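Peptidoglycan synthetase penicillin-binding protein 3 (Bifidobacterium adolescentis, PDB 4YE5) probably binds penicillin and is likely to cross-link peptidoglycan during cell-wall synthesis. Local coordinates at residues Tyr150-Val163 with Thr263-Ser276. Residues are numbered along the deposited sequence; the frame is centred on the assembly and turned at random.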
ATOM      1  N   TYR A 150      -0.933  16.388  -0.510  1.00 25.37           N
ATOM      2  CA  TYR A 150       0.017  15.320  -0.795  1.00 24.04           C
ATOM      3  C   TYR A 150       1.178  15.948  -1.545  1.00 19.31           C
ATOM      4  O   TYR A 150       1.073  16.193  -2.737  1.00 23.90           O
ATOM      5  CB  TYR A 150      -0.660  14.248  -1.646  1.00 20.71           C
ATOM      6  CG  TYR A 150      -1.854  13.621  -0.955  1.00 18.45           C
ATOM      7  CD1 TYR A 150      -3.135  14.165  -1.096  1.00 26.00           C
ATOM      8  CD2 TYR A 150      -1.697  12.500  -0.146  1.00 20.03           C
ATOM      9  CE1 TYR A 150      -4.226  13.595  -0.448  1.00 22.68           C
ATOM     10  CE2 TYR A 150      -2.779  11.918   0.487  1.00 21.36           C
ATOM     11  CZ  TYR A 150      -4.038  12.476   0.337  1.00 23.95           C
ATOM     12  OH  TYR A 150      -5.109  11.900   0.984  1.00 23.39           O
ATOM     13  N   SER A 151       2.283  16.210  -0.848  1.00 22.57           N
ATOM     14  CA  SER A 151       3.354  17.027  -1.424  1.00 26.29           C
ATOM     15  C   SER A 151       4.037  16.410  -2.637  1.00 24.42           C
ATOM     16  O   SER A 151       4.627  17.129  -3.434  1.00 21.96           O
ATOM     17  CB  SER A 151       4.400  17.403  -0.365  1.00 33.44           C
ATOM     18  OG  SER A 151       5.032  16.251   0.164  1.00 35.02           O
ATOM     19  N   ASN A 152       3.979  15.091  -2.790  1.00 22.07           N
ATOM     20  CA  ASN A 152       4.603  14.469  -3.967  1.00 23.22           C
ATOM     21  C   ASN A 152       3.668  14.308  -5.187  1.00 30.88           C
ATOM     22  O   ASN A 152       4.037  13.660  -6.173  1.00 24.58           O
ATOM     23  CB  ASN A 152       5.256  13.128  -3.602  1.00 21.83           C
ATOM     24  CG  ASN A 152       6.405  13.283  -2.602  1.00 29.66           C
ATOM     25  OD1 ASN A 152       7.567  13.316  -2.984  1.00 31.53           O
ATOM     26  ND2 ASN A 152       6.075  13.388  -1.321  1.00 29.56           N
ATOM     27  N   GLY A 153       2.463  14.880  -5.125  1.00 26.21           N
ATOM     28  CA  GLY A 153       1.563  14.875  -6.279  1.00 24.86           C
ATOM     29  C   GLY A 153       1.103  13.488  -6.732  1.00 22.84           C
ATOM     30  O   GLY A 153       0.352  12.801  -6.032  1.00 22.69           O
ATOM     31  N   THR A 154       1.570  13.070  -7.903  1.00 23.21           N
ATOM     32  CA  THR A 154       1.199  11.772  -8.471  1.00 21.21           C
ATOM     33  C   THR A 154       1.935  10.567  -7.899  1.00 22.62           C
ATOM     34  O   THR A 154       1.534   9.418  -8.159  1.00 23.06           O
ATOM     35  CB  THR A 154       1.428  11.748 -10.007  1.00 20.07           C
ATOM     36  OG1 THR A 154       2.808  12.009 -10.275  1.00 25.02           O
ATOM     37  CG2 THR A 154       0.559  12.812 -10.693  1.00 26.52           C
ATOM     38  N   LEU A 155       3.024  10.805  -7.162  1.00 22.28           N
ATOM     39  CA  LEU A 155       3.801   9.684  -6.612  1.00 23.99           C
ATOM     40  C   LEU A 155       2.905   8.742  -5.810  1.00 25.21           C
ATOM     41  O   LEU A 155       2.194   9.181  -4.919  1.00 17.50           O
ATOM     42  CB  LEU A 155       4.957  10.180  -5.731  1.00 18.19           C
ATOM     43  CG  LEU A 155       5.811   9.052  -5.124  1.00 20.65           C
ATOM     44  CD1 LEU A 155       6.732   8.434  -6.173  1.00 21.15           C
ATOM     45  CD2 LEU A 155       6.618   9.575  -3.942  1.00 19.67           C
HETATM   46  N   MSE A 156       2.927   7.452  -6.149  1.00 18.57           N
HETATM   47  CA  MSE A 156       2.088   6.438  -5.499  1.00 16.83           C
HETATM   48  C   MSE A 156       0.646   6.927  -5.172  1.00 16.57           C
HETATM   49  O   MSE A 156       0.099   6.625  -4.112  1.00 18.28           O
HETATM   50  CB  MSE A 156       2.799   5.872  -4.243  1.00 16.12           C
HETATM   51  CG  MSE A 156       2.997   6.882  -3.070  1.00 18.11           C
HETATM   52 SE   MSE A 156       3.905   6.086  -1.497  0.66 25.46          SE
HETATM   53  CE  MSE A 156       5.439   7.262  -1.502  1.00 34.42           C
ATOM     54  N   GLY A 157       0.042   7.664  -6.101  1.00 18.62           N
ATOM     55  CA  GLY A 157      -1.214   8.363  -5.837  1.00 19.39           C
ATOM     56  C   GLY A 157      -2.356   7.454  -5.419  1.00 21.76           C
ATOM     57  O   GLY A 157      -3.069   7.744  -4.461  1.00 20.71           O
ATOM     58  N   SER A 158      -2.527   6.335  -6.111  1.00 17.18           N
ATOM     59  CA  SER A 158      -3.667   5.475  -5.816  1.00 23.25           C
ATOM     60  C   SER A 158      -3.362   4.578  -4.631  1.00 22.00           C
ATOM     61  O   SER A 158      -4.288   4.058  -3.968  1.00 20.75           O
ATOM     62  CB  SER A 158      -4.048   4.628  -7.036  1.00 25.37           C
ATOM     63  OG  SER A 158      -2.942   3.821  -7.426  1.00 34.11           O
ATOM     64  N   LEU A 159      -2.076   4.391  -4.341  1.00 16.85           N
ATOM     65  CA  LEU A 159      -1.698   3.660  -3.127  1.00 20.79           C
ATOM     66  C   LEU A 159      -1.988   4.495  -1.868  1.00 22.58           C
ATOM     67  O   LEU A 159      -2.399   3.963  -0.846  1.00 19.32           O
ATOM     68  CB  LEU A 159      -0.209   3.270  -3.152  1.00 16.42           C
ATOM     69  CG  LEU A 159       0.301   2.422  -1.985  1.00 26.84           C
ATOM     70  CD1 LEU A 159      -0.468   1.116  -1.868  1.00 27.37           C
ATOM     71  CD2 LEU A 159       1.799   2.156  -2.119  1.00 26.30           C
ATOM     72  N   LEU A 160      -1.704   5.788  -1.932  1.00 17.13           N
ATOM     73  CA  LEU A 160      -2.031   6.694  -0.831  1.00 22.88           C
ATOM     74  C   LEU A 160      -3.547   6.810  -0.709  1.00 21.79           C
ATOM     75  O   LEU A 160      -4.092   6.767   0.382  1.00 20.87           O
ATOM     76  CB  LEU A 160      -1.420   8.080  -1.077  1.00 18.83           C
ATOM     77  CG  LEU A 160       0.088   8.113  -0.780  1.00 22.69           C
ATOM     78  CD1 LEU A 160       0.709   9.442  -1.178  1.00 19.38           C
ATOM     79  CD2 LEU A 160       0.328   7.833   0.695  1.00 23.78           C
ATOM     80  N   GLY A 161      -4.226   6.933  -1.847  1.00 21.20           N
ATOM     81  CA  GLY A 161      -5.672   6.998  -1.867  1.00 18.34           C
ATOM     82  C   GLY A 161      -6.167   8.429  -1.718  1.00 18.61           C
ATOM     83  O   GLY A 161      -5.776   9.313  -2.500  1.00 21.32           O
ATOM     84  N   GLY A 162      -7.007   8.663  -0.706  1.00 18.94           N
ATOM     85  CA  GLY A 162      -7.575   9.989  -0.491  1.00 19.22           C
ATOM     86  C   GLY A 162      -8.603  10.000   0.632  1.00 23.67           C
ATOM     87  O   GLY A 162      -8.977   8.941   1.157  1.00 23.38           O
ATOM     88  N   VAL A 163      -9.043  11.198   1.011  1.00 23.75           N
ATOM     89  CA  VAL A 163     -10.087  11.357   2.026  1.00 29.90           C
ATOM     90  C   VAL A 163     -11.332  12.048   1.446  1.00 31.98           C
ATOM     91  O   VAL A 163     -11.253  12.735   0.427  1.00 30.82           O
ATOM     92  CB  VAL A 163      -9.573  12.162   3.234  1.00 25.59           C
ATOM     93  CG1 VAL A 163      -8.347  11.486   3.857  1.00 21.74           C
ATOM     94  CG2 VAL A 163      -9.232  13.584   2.812  1.00 29.67           C
ATOM     95  N   THR A 263      -1.128   6.992 -13.918  1.00 25.19           N
ATOM     96  CA  THR A 263      -0.678   8.245 -13.332  1.00 28.42           C
ATOM     97  C   THR A 263      -1.863   8.993 -12.727  1.00 29.66           C
ATOM     98  O   THR A 263      -2.721   9.477 -13.447  1.00 28.12           O
ATOM     99  CB  THR A 263       0.050   9.096 -14.383  1.00 32.72           C
ATOM    100  OG1 THR A 263       1.217   8.385 -14.817  1.00 33.17           O
ATOM    101  CG2 THR A 263       0.470  10.449 -13.800  1.00 29.92           C
ATOM    102  N   THR A 264      -1.945   9.034 -11.398  1.00 24.34           N
ATOM    103  CA  THR A 264      -3.038   9.750 -10.744  1.00 23.38           C
ATOM    104  C   THR A 264      -2.502  10.606  -9.604  1.00 23.43           C
ATOM    105  O   THR A 264      -1.578  10.193  -8.883  1.00 23.53           O
ATOM    106  CB  THR A 264      -4.148   8.783 -10.203  1.00 41.10           C
ATOM    107  OG1 THR A 264      -3.755   8.260  -8.935  1.00 42.13           O
ATOM    108  CG2 THR A 264      -4.389   7.603 -11.152  1.00 42.25           C
ATOM    109  N   GLU A 265      -3.057  11.806  -9.453  1.00 21.18           N
ATOM    110  CA  GLU A 265      -2.734  12.662  -8.314  1.00 22.26           C
ATOM    111  C   GLU A 265      -3.224  12.003  -7.031  1.00 21.64           C
ATOM    112  O   GLU A 265      -4.366  11.530  -6.976  1.00 26.19           O
ATOM    113  CB  GLU A 265      -3.391  14.042  -8.479  1.00 28.86           C
ATOM    114  CG  GLU A 265      -2.713  14.939  -9.506  1.00 35.84           C
ATOM    115  CD  GLU A 265      -1.457  15.603  -8.958  1.00 41.78           C
ATOM    116  OE1 GLU A 265      -1.314  15.672  -7.719  1.00 45.39           O
ATOM    117  OE2 GLU A 265      -0.613  16.059  -9.761  1.00 46.18           O
ATOM    118  N   ALA A 266      -2.375  11.967  -6.000  1.00 19.65           N
ATOM    119  CA  ALA A 266      -2.814  11.434  -4.715  1.00 25.09           C
ATOM    120  C   ALA A 266      -3.982  12.277  -4.211  1.00 25.67           C
ATOM    121  O   ALA A 266      -3.947  13.498  -4.321  1.00 19.00           O
ATOM    122  CB  ALA A 266      -1.673  11.446  -3.703  1.00 22.82           C
ATOM    123  N   GLY A 267      -5.022  11.634  -3.682  1.00 19.55           N
ATOM    124  CA  GLY A 267      -6.160  12.383  -3.148  1.00 25.62           C
ATOM    125  C   GLY A 267      -7.199  12.837  -4.170  1.00 27.50           C
ATOM    126  O   GLY A 267      -8.222  13.392  -3.797  1.00 27.67           O
ATOM    127  N   SER A 268      -6.945  12.591  -5.453  1.00 26.78           N
ATOM    128  CA  SER A 268      -7.885  12.959  -6.518  1.00 24.79           C
ATOM    129  C   SER A 268      -9.048  11.967  -6.627  1.00 27.52           C
ATOM    130  O   SER A 268      -9.009  10.884  -6.045  1.00 24.30           O
ATOM    131  CB  SER A 268      -7.159  12.995  -7.855  1.00 24.93           C
ATOM    132  OG  SER A 268      -6.848  11.671  -8.267  1.00 24.02           O
ATOM    133  N   ASP A 269     -10.085  12.337  -7.382  1.00 30.16           N
ATOM    134  CA  ASP A 269     -11.217  11.439  -7.642  1.00 26.06           C
ATOM    135  C   ASP A 269     -10.730  10.151  -8.301  1.00 21.43           C
ATOM    136  O   ASP A 269     -11.190   9.054  -7.970  1.00 33.47           O
ATOM    137  CB  ASP A 269     -12.235  12.112  -8.578  1.00 34.42           C
ATOM    138  CG  ASP A 269     -12.824  13.390  -7.985  1.00 43.90           C
ATOM    139  OD1 ASP A 269     -13.077  13.428  -6.764  1.00 35.63           O
ATOM    140  OD2 ASP A 269     -13.031  14.358  -8.745  1.00 54.16           O
ATOM    141  N   GLN A 270      -9.816  10.300  -9.254  1.00 22.06           N
ATOM    142  CA  GLN A 270      -9.194   9.160  -9.947  1.00 30.68           C
ATOM    143  C   GLN A 270      -8.558   8.202  -8.952  1.00 30.86           C
ATOM    144  O   GLN A 270      -8.708   6.983  -9.057  1.00 28.63           O
ATOM    145  CB  GLN A 270      -8.077   9.639 -10.866  1.00 43.20           C
ATOM    146  CG  GLN A 270      -8.493  10.205 -12.201  1.00 57.65           C
ATOM    147  CD  GLN A 270      -7.326  10.884 -12.908  1.00 72.26           C
ATOM    148  OE1 GLN A 270      -7.238  12.112 -12.932  1.00 81.51           O
ATOM    149  NE2 GLN A 270      -6.419  10.085 -13.477  1.00 69.83           N
ATOM    150  N   ALA A 271      -7.815   8.762  -8.002  1.00 26.20           N
ATOM    151  CA  ALA A 271      -7.110   7.939  -7.017  1.00 27.18           C
ATOM    152  C   ALA A 271      -8.111   7.241  -6.126  1.00 29.83           C
ATOM    153  O   ALA A 271      -7.931   6.088  -5.768  1.00 30.75           O
ATOM    154  CB  ALA A 271      -6.183   8.793  -6.199  1.00 27.81           C
ATOM    155  N   LYS A 272      -9.192   7.942  -5.787  1.00 30.38           N
ATOM    156  CA  LYS A 272     -10.210   7.379  -4.909  1.00 29.18           C
ATOM    157  C   LYS A 272     -11.117   6.375  -5.627  1.00 29.70           C
ATOM    158  O   LYS A 272     -11.801   5.584  -4.984  1.00 31.28           O
ATOM    159  CB  LYS A 272     -11.026   8.497  -4.235  1.00 30.89           C
ATOM    160  CG  LYS A 272     -10.161   9.454  -3.410  1.00 32.26           C
ATOM    161  CD  LYS A 272     -10.973  10.489  -2.599  1.00 22.66           C
ATOM    162  CE  LYS A 272     -11.372  11.683  -3.425  1.00 30.39           C
ATOM    163  NZ  LYS A 272     -11.941  12.789  -2.547  1.00 33.21           N
HETATM  164  N   MSE A 273     -11.087   6.399  -6.956  1.00 33.73           N
HETATM  165  CA  MSE A 273     -11.961   5.581  -7.814  1.00 35.22           C
HETATM  166  C   MSE A 273     -11.717   4.085  -7.632  1.00 38.22           C
HETATM  167  O   MSE A 273     -12.639   3.271  -7.697  1.00 34.39           O
HETATM  168  CB  MSE A 273     -11.714   5.941  -9.287  1.00 36.51           C
HETATM  169  CG  MSE A 273     -12.650   5.288 -10.295  1.00 50.26           C
HETATM  170 SE   MSE A 273     -14.389   6.155 -10.315  0.35 52.59          SE
HETATM  171  CE  MSE A 273     -13.826   7.979 -10.752  1.00 47.55           C
ATOM    172  N   GLY A 274     -10.460   3.723  -7.424  1.00 34.05           N
ATOM    173  CA  GLY A 274     -10.093   2.326  -7.337  1.00 29.05           C
ATOM    174  C   GLY A 274      -8.674   2.147  -6.838  1.00 26.26           C
ATOM    175  O   GLY A 274      -7.845   3.059  -6.936  1.00 27.80           O
ATOM    176  N   ALA A 275      -8.410   0.962  -6.304  1.00 26.52           N
ATOM    177  CA  ALA A 275      -7.080   0.571  -5.864  1.00 28.25           C
ATOM    178  C   ALA A 275      -6.082   0.650  -7.010  1.00 25.48           C
ATOM    179  O   ALA A 275      -6.450   0.537  -8.191  1.00 18.96           O
ATOM    180  CB  ALA A 275      -7.115  -0.848  -5.325  1.00 26.39           C
ATOM    181  N   SER A 276      -4.819   0.830  -6.647  1.00 17.46           N
ATOM    182  CA  SER A 276      -3.718   0.703  -7.587  1.00 19.99           C
ATOM    183  C   SER A 276      -3.836  -0.637  -8.275  1.00 16.86           C
ATOM    184  O   SER A 276      -4.123  -1.655  -7.621  1.00 21.58           O
ATOM    185  CB  SER A 276      -2.383   0.728  -6.846  1.00 24.59           C
ATOM    186  OG  SER A 276      -1.338   0.351  -7.731  1.00 24.94           O
TER
HETATM  187  O   HOH W   1       0.274   7.978  -9.951  1.00 22.45           O
HETATM  188  O   HOH W   2      -4.134   1.209  -3.907  1.00 21.53           O
HETATM  189  O   HOH W   3      -6.862   4.049  -4.130  1.00 25.40           O
HETATM  190  O   HOH W   4      -8.325  13.371  -0.883  1.00 31.37           O
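A seam between the PBP-dimerisation and transpeptidase portions of this protein, which has the domain make-up of a class B penicillin-binding protein, is formed where the loop and short helix of Tyr150-Val163 meet Thr263-Ser276, the connection that follows 255-260, an outermost strand of the five-stranded antiparallel sheet. Its centre is the type II turn Glu265-Ser268, and two successive amides of that turn reach different carbonyls. Ala266 N donates to Gly153 O at 2.9 Å; the bond is nearly straight, although the nitrogen stands above the carbonyl plane. Gly267 N donates to Gly161 O at 2.7 Å, a more bent bond (135° at the hydrogen). Between these bonds the methyl of Ala266 fits against Tyr150, its CB 3.5 Å from Tyr150 CG, and also meets Leu160 CD1. The backbone of Ala266 and Gly267 continues over the same ring face toward the rim, bringing Gly267 CA to 3.5 Å from Tyr150 CE1. Beyond the ring, Tyr150 OH is hydrogen-bonded to Glu174. Gly157 has no side chain, and a CB there would run into Thr264 O; its CA can therefore lie 3.6 Å from Ala266 CA and make a CA-H...O contact with Thr264 O.

The turn is coupled to helix 269-273 through Ser268 OG, which donates to Glu265 O and accepts from Ala271 N as the N-cap. Water bridges extend the seam, one joining Ser158 O to Ser276 N. At the far end Lys272, bent at chi3 (-83°), passes its CG and CD along Gly162 CA, so that NZ donates a hydrogen bond to Val163 O (3.1 Å), the nitrogen lying off the carbonyl plane.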